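Local coordinates for rifin (Plasmodium falciparum, PDB 7JZI), which is a variant surface antigen of the malaria parasite that probably engages host receptors through its variable region, a piece of which is bound to another protein in this structure, at residues N68-A73 with G77-C82; G58-I63 with D103-V108. All blocks are in the same frame, centred on the assembly; numbering follows the deposited sequence.

Contact 1: N68-A73 with G77-C82; sequences NEVCSA and GIHPIC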
ATOM      1  N   ASN B  68      -0.288   0.465   4.596  1.00100.70           N
ATOM      2  CA  ASN B  68       1.120   0.893   4.763  1.00 80.88           C
ATOM      3  C   ASN B  68       1.656   0.223   6.030  1.00 86.15           C
ATOM      4  O   ASN B  68       2.764  -0.319   5.962  1.00 88.67           O
ATOM      5  CB  ASN B  68       1.275   2.411   4.727  1.00 95.69           C
ATOM      6  CG  ASN B  68       1.102   2.993   3.343  1.00 99.11           C
ATOM      7  OD1 ASN B  68       1.079   4.209   3.177  1.00100.76           O
ATOM      8  ND2 ASN B  68       0.980   2.139   2.342  1.00101.05           N
ATOM      9  N   GLU B  69       0.917   0.267   7.145  1.00 95.72           N
ATOM     10  CA  GLU B  69       1.432  -0.311   8.379  1.00 90.97           C
ATOM     11  C   GLU B  69       1.593  -1.817   8.268  1.00 91.11           C
ATOM     12  O   GLU B  69       2.567  -2.374   8.788  1.00 80.11           O
ATOM     13  CB  GLU B  69       0.525   0.006   9.567  1.00108.14           C
ATOM     14  CG  GLU B  69       1.159  -0.397  10.884  1.00117.91           C
ATOM     15  CD  GLU B  69       0.188  -0.435  12.041  1.00139.22           C
ATOM     16  OE1 GLU B  69      -0.801   0.319  12.000  1.00139.96           O
ATOM     17  OE2 GLU B  69       0.399  -1.235  12.979  1.00151.11           O
ATOM     18  N   VAL B  70       0.664  -2.499   7.594  1.00 87.13           N
ATOM     19  CA  VAL B  70       0.668  -3.955   7.690  1.00 84.04           C
ATOM     20  C   VAL B  70       1.482  -4.607   6.586  1.00 82.08           C
ATOM     21  O   VAL B  70       1.742  -5.815   6.648  1.00 93.29           O
ATOM     22  CB  VAL B  70      -0.749  -4.559   7.687  1.00100.57           C
ATOM     23  CG1 VAL B  70      -1.407  -4.419   9.062  1.00 90.38           C
ATOM     24  CG2 VAL B  70      -1.596  -3.966   6.586  1.00100.97           C
ATOM     25  N   CYS B  71       1.944  -3.801   5.644  1.00 87.45           N
ATOM     26  CA  CYS B  71       2.642  -4.382   4.479  1.00 85.11           C
ATOM     27  C   CYS B  71       4.075  -3.847   4.473  1.00 82.10           C
ATOM     28  O   CYS B  71       4.779  -4.096   3.497  1.00 94.86           O
ATOM     29  CB  CYS B  71       1.869  -4.118   3.196  1.00 90.48           C
ATOM     30  SG  CYS B  71       0.315  -5.037   3.087  1.00 84.81           S
ATOM     31  N   SER B  72       4.482  -3.141   5.530  1.00 78.10           N
ATOM     32  CA  SER B  72       5.803  -2.546   5.582  1.00 88.18           C
ATOM     33  C   SER B  72       6.874  -3.631   5.642  1.00 82.75           C
ATOM     34  O   SER B  72       6.611  -4.787   5.982  1.00 92.93           O
ATOM     35  CB  SER B  72       5.920  -1.620   6.793  1.00 87.25           C
ATOM     36  OG  SER B  72       6.420  -2.326   7.911  1.00 96.14           O
ATOM     37  N   ALA B  73       8.104  -3.236   5.313  1.00 80.17           N
ATOM     38  CA  ALA B  73       9.234  -4.155   5.414  1.00 75.95           C
ATOM     39  C   ALA B  73       9.554  -4.474   6.861  1.00 78.95           C
ATOM     40  O   ALA B  73      10.274  -5.435   7.144  1.00 90.77           O
ATOM     41  CB  ALA B  73      10.467  -3.569   4.739  1.00 81.49           C
ATOM     42  N   GLY B  77       5.384 -10.759  10.540  1.00 84.09           N
ATOM     43  CA  GLY B  77       4.441 -11.704   9.983  1.00 78.10           C
ATOM     44  C   GLY B  77       3.907 -11.256   8.635  1.00 89.72           C
ATOM     45  O   GLY B  77       4.060 -10.109   8.211  1.00 98.54           O
ATOM     46  N   ILE B  78       3.263 -12.197   7.945  1.00 94.78           N
ATOM     47  CA  ILE B  78       2.708 -11.955   6.618  1.00 91.43           C
ATOM     48  C   ILE B  78       1.205 -11.764   6.756  1.00 90.69           C
ATOM     49  O   ILE B  78       0.549 -12.452   7.546  1.00103.19           O
ATOM     50  CB  ILE B  78       3.057 -13.099   5.649  1.00 98.77           C
ATOM     51  CG1 ILE B  78       4.547 -13.055   5.298  1.00104.58           C
ATOM     52  CG2 ILE B  78       2.256 -12.986   4.370  1.00114.25           C
ATOM     53  CD1 ILE B  78       5.350 -14.216   5.852  1.00106.80           C
ATOM     54  N   HIS B  79       0.650 -10.847   5.965  1.00 90.74           N
ATOM     55  CA  HIS B  79      -0.753 -10.481   6.015  1.00 84.15           C
ATOM     56  C   HIS B  79      -1.360 -10.572   4.622  1.00 97.59           C
ATOM     57  O   HIS B  79      -0.748 -10.127   3.644  1.00 92.37           O
ATOM     58  CB  HIS B  79      -0.885  -9.054   6.571  1.00 83.67           C
ATOM     59  CG  HIS B  79      -2.294  -8.576   6.740  1.00 97.20           C
ATOM     60  ND1 HIS B  79      -3.173  -8.440   5.686  1.00 98.52           N
ATOM     61  CD2 HIS B  79      -2.961  -8.157   7.840  1.00 89.06           C
ATOM     62  CE1 HIS B  79      -4.325  -7.978   6.135  1.00 92.48           C
ATOM     63  NE2 HIS B  79      -4.223  -7.794   7.438  1.00 93.04           N
ATOM     64  N   PRO B  80      -2.569 -11.131   4.506  1.00108.34           N
ATOM     65  CA  PRO B  80      -3.115 -11.442   3.172  1.00 95.32           C
ATOM     66  C   PRO B  80      -3.252 -10.247   2.242  1.00 93.63           C
ATOM     67  O   PRO B  80      -3.112 -10.416   1.023  1.00104.30           O
ATOM     68  CB  PRO B  80      -4.496 -12.040   3.480  1.00 95.77           C
ATOM     69  CG  PRO B  80      -4.545 -12.296   4.942  1.00 94.36           C
ATOM     70  CD  PRO B  80      -3.291 -11.816   5.592  1.00 97.16           C
ATOM     71  N   ILE B  81      -3.550  -9.055   2.765  1.00 88.44           N
ATOM     72  CA  ILE B  81      -3.856  -7.864   1.903  1.00 95.45           C
ATOM     73  C   ILE B  81      -2.676  -7.443   1.047  1.00 81.54           C
ATOM     74  O   ILE B  81      -2.892  -6.850  -0.012  1.00 71.89           O
ATOM     75  CB  ILE B  81      -4.410  -6.662   2.692  1.00 92.27           C
ATOM     76  CG1 ILE B  81      -5.256  -5.752   1.798  1.00 81.88           C
ATOM     77  CG2 ILE B  81      -3.306  -5.892   3.394  1.00 93.63           C
ATOM     78  CD1 ILE B  81      -5.697  -4.475   2.460  1.00 88.36           C
ATOM     79  N   CYS B  82      -1.474  -7.750   1.488  1.00 76.49           N
ATOM     80  CA  CYS B  82      -0.295  -7.198   0.796  1.00 87.02           C
ATOM     81  C   CYS B  82      -0.271  -7.582  -0.688  1.00 95.60           C
ATOM     82  O   CYS B  82       0.174  -6.748  -1.482  1.00 91.13           O
ATOM     83  CB  CYS B  82       0.952  -7.561   1.584  1.00 88.15           C
ATOM     84  SG  CYS B  82       0.906  -6.953   3.289  1.00 91.79           S
TER
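A disulfide closes the loop that follows helix 56-70, joining Cys71, where the chain leaves helical geometry, to Cys82 just ahead of helix 84-88. CA of Cys71 and CA of Cys82 lie 5.5 Å apart, and the bond twists with a left-handed sense, its torsion about the sulfurs being -99°. In both cysteines SG lies anti to the residue's own carbonyl carbon, which lets the sulfurs meet midway between the backbones. Apolar packing gathers on this bridge. Ile81 sets its CG2 branch 3.7 Å from Cys71 SG and 4.1 Å from CG2 of Val70, the side chains of Val70 and Ile81 crossing at about a right angle. His79 approaches Val70 obliquely, with CD2 4.2 Å from Val70 CB. The imidazole is also tied into its own turn: Ile81 N donates to His79 ND1 over 3.0 Å in a nearly straight bond (165°) lying in the ring plane, which helps to set the ring's rotation. A backbone bond from Cys82 N to His79 O belongs to the same turn. Arg85 of helix 84-88 packs against Cys71, while an aromatic residue of another protein's chain packs on Cys82, placing this region at the interface between the two proteins. The arrangement is that of a disulfide-closed interhelical loop, here within what is probably the variable region of a rifin.

Contact 2: G58-I63 with D103-V108; sequences GLAIAI and DAITNV
Ile105 faces helix 56-70 with both of its branches. Its CG2 lies over the backbone of Ala60, 4.1 Å from Ala60 CA, and also meets CG2 of Ile63, while CD1, at the end of the extended arm (chi2 -171°), touches Ile63 CG2 at 3.6 Å. The two isoleucines meet at a slant, methyl against methyl; the end of the Ile63 side chain leads away from the contact, and Ile63 also packs on Val36 and Leu39 in the loop after helix 8-33. On the next residue, Thr106 brings its methyl to Ala60: CG2 is 3.6 Å from Ala60 CB, which also has Ile105 CG2 at 4.2 Å. That methyl points across the interface because chi1 of 43° puts OG1 between the backbone N and carbonyl carbon, where it stays with its own helix, near the carbonyl oxygens of Lys102 and Asp103. The small side chain of Ala60 permits a near approach of the backbones, its CA being 5.8 Å from CA of Thr106. The axes of the two segments pass within 9.0 Å and run roughly antiparallel, at 148°. Side-chain packing between two roughly antiparallel helices, as in this rifin fragment, is what builds an α-helical bundle.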
ATOM      1  N   GLY B  58     -14.101   7.720   1.189  1.00139.71           N
ATOM      2  CA  GLY B  58     -13.645   7.832   2.562  1.00140.79           C
ATOM      3  C   GLY B  58     -12.887   6.608   3.012  1.00135.13           C
ATOM      4  O   GLY B  58     -11.733   6.696   3.460  1.00140.04           O
ATOM      5  N   LEU B  59     -13.475   5.442   2.755  1.00137.18           N
ATOM      6  CA  LEU B  59     -12.844   4.187   3.108  1.00135.33           C
ATOM      7  C   LEU B  59     -11.443   4.157   2.529  1.00129.39           C
ATOM      8  O   LEU B  59     -10.543   3.539   3.104  1.00122.70           O
ATOM      9  CB  LEU B  59     -13.713   3.044   2.581  1.00120.52           C
ATOM     10  CG  LEU B  59     -13.826   1.718   3.329  1.00115.79           C
ATOM     11  CD1 LEU B  59     -14.768   0.794   2.580  1.00127.90           C
ATOM     12  CD2 LEU B  59     -12.469   1.080   3.481  1.00127.59           C
ATOM     13  N   ALA B  60     -11.235   4.892   1.429  1.00131.83           N
ATOM     14  CA  ALA B  60      -9.977   4.835   0.699  1.00126.54           C
ATOM     15  C   ALA B  60      -8.807   5.209   1.594  1.00113.16           C
ATOM     16  O   ALA B  60      -7.843   4.445   1.725  1.00106.18           O
ATOM     17  CB  ALA B  60     -10.039   5.763  -0.512  1.00123.17           C
ATOM     18  N   ILE B  61      -8.901   6.353   2.281  1.00119.63           N
ATOM     19  CA  ILE B  61      -7.695   6.882   2.917  1.00107.74           C
ATOM     20  C   ILE B  61      -7.246   5.975   4.056  1.00104.11           C
ATOM     21  O   ILE B  61      -6.058   5.645   4.171  1.00 97.35           O
ATOM     22  CB  ILE B  61      -7.921   8.327   3.398  1.00114.67           C
ATOM     23  CG1 ILE B  61      -7.965   9.301   2.215  1.00110.32           C
ATOM     24  CG2 ILE B  61      -6.827   8.736   4.377  1.00 92.01           C
ATOM     25  CD1 ILE B  61      -9.337   9.458   1.585  1.00118.62           C
ATOM     26  N   ALA B  62      -8.198   5.466   4.840  1.00110.66           N
ATOM     27  CA  ALA B  62      -7.856   4.507   5.885  1.00103.04           C
ATOM     28  C   ALA B  62      -7.208   3.266   5.292  1.00100.17           C
ATOM     29  O   ALA B  62      -6.189   2.784   5.808  1.00 97.94           O
ATOM     30  CB  ALA B  62      -9.097   4.133   6.690  1.00109.75           C
ATOM     31  N   ILE B  63      -7.751   2.773   4.171  1.00 99.07           N
ATOM     32  CA  ILE B  63      -7.173   1.603   3.512  1.00105.21           C
ATOM     33  C   ILE B  63      -5.700   1.834   3.239  1.00 90.88           C
ATOM     34  O   ILE B  63      -4.876   0.923   3.387  1.00 90.60           O
ATOM     35  CB  ILE B  63      -7.935   1.271   2.215  1.00 96.21           C
ATOM     36  CG1 ILE B  63      -9.360   0.844   2.519  1.00 92.62           C
ATOM     37  CG2 ILE B  63      -7.268   0.139   1.487  1.00 80.96           C
ATOM     38  CD1 ILE B  63      -9.433  -0.440   3.293  1.00118.48           C
ATOM     39  N   ASP B 103      -3.686   7.002  -4.451  1.00115.05           N
ATOM     40  CA  ASP B 103      -4.325   7.352  -5.712  1.00113.80           C
ATOM     41  C   ASP B 103      -4.868   6.112  -6.409  1.00109.74           C
ATOM     42  O   ASP B 103      -5.982   6.137  -6.942  1.00115.39           O
ATOM     43  CB  ASP B 103      -3.344   8.101  -6.612  1.00119.10           C
ATOM     44  CG  ASP B 103      -3.253   9.575  -6.266  1.00116.22           C
ATOM     45  OD1 ASP B 103      -4.203  10.107  -5.649  1.00106.92           O
ATOM     46  OD2 ASP B 103      -2.227  10.198  -6.607  1.00134.09           O
ATOM     47  N   ALA B 104      -4.116   5.008  -6.379  1.00107.91           N
ATOM     48  CA  ALA B 104      -4.596   3.770  -6.985  1.00103.24           C
ATOM     49  C   ALA B 104      -5.824   3.237  -6.258  1.00100.40           C
ATOM     50  O   ALA B 104      -6.775   2.763  -6.893  1.00109.56           O
ATOM     51  CB  ALA B 104      -3.482   2.725  -6.992  1.00100.68           C
ATOM     52  N   ILE B 105      -5.832   3.329  -4.927  1.00 95.02           N
ATOM     53  CA  ILE B 105      -6.990   2.875  -4.166  1.00106.81           C
ATOM     54  C   ILE B 105      -8.207   3.725  -4.506  1.00113.14           C
ATOM     55  O   ILE B 105      -9.314   3.207  -4.709  1.00122.88           O
ATOM     56  CB  ILE B 105      -6.668   2.901  -2.661  1.00104.02           C
ATOM     57  CG1 ILE B 105      -5.476   1.991  -2.361  1.00104.52           C
ATOM     58  CG2 ILE B 105      -7.859   2.459  -1.844  1.00104.32           C
ATOM     59  CD1 ILE B 105      -5.215   1.793  -0.893  1.00 97.02           C
ATOM     60  N   THR B 106      -8.017   5.040  -4.605  1.00114.51           N
ATOM     61  CA  THR B 106      -9.128   5.917  -4.954  1.00118.17           C
ATOM     62  C   THR B 106      -9.624   5.665  -6.376  1.00127.00           C
ATOM     63  O   THR B 106     -10.817   5.801  -6.643  1.00132.00           O
ATOM     64  CB  THR B 106      -8.744   7.386  -4.750  1.00123.37           C
ATOM     65  OG1 THR B 106      -7.422   7.625  -5.244  1.00122.85           O
ATOM     66  CG2 THR B 106      -8.820   7.763  -3.266  1.00109.73           C
ATOM     67  N   ASN B 107      -8.737   5.304  -7.309  1.00127.25           N
ATOM     68  CA  ASN B 107      -9.221   4.992  -8.656  1.00125.98           C
ATOM     69  C   ASN B 107      -9.991   3.674  -8.687  1.00120.89           C
ATOM     70  O   ASN B 107     -11.029   3.570  -9.362  1.00133.66           O
ATOM     71  CB  ASN B 107      -8.060   4.921  -9.655  1.00133.13           C
ATOM     72  CG  ASN B 107      -7.322   6.244  -9.816  1.00137.98           C
ATOM     73  OD1 ASN B 107      -6.126   6.333  -9.541  1.00143.64           O
ATOM     74  ND2 ASN B 107      -8.024   7.265 -10.290  1.00133.07           N
ATOM     75  N   VAL B 108      -9.546   2.682  -7.906  1.00122.52           N
ATOM     76  CA  VAL B 108     -10.323   1.449  -7.752  1.00123.33           C
ATOM     77  C   VAL B 108     -11.724   1.764  -7.242  1.00133.00           C
ATOM     78  O   VAL B 108     -12.734   1.370  -7.842  1.00131.67           O
ATOM     79  CB  VAL B 108      -9.596   0.454  -6.828  1.00107.96           C
ATOM     80  CG1 VAL B 108     -10.586  -0.505  -6.195  1.00114.88           C
ATOM     81  CG2 VAL B 108      -8.550  -0.311  -7.599  1.00 88.78           C
TER

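In the fold
Both contacts draw on helix 56-70, at different points along it: contact 2 uses its first half, contact 1 its C-terminal end and the chain just beyond. The centre of contact 2 lies about 7 Å, and that of contact 1 about 19 Å, from the centre of the chain; contact 2 joins helices far apart in sequence, whereas contact 1 closes a local loop nested within the larger one that contact 2 closes. Their centres are about 17 Å apart and they do not touch. Although mostly buried residues meet in each, the chemistry differs: packing of aliphatic side chains and a threonine methyl in the bundle, a covalent bridge with a hydrogen-bonded turn in the loop, next to another protein's chain.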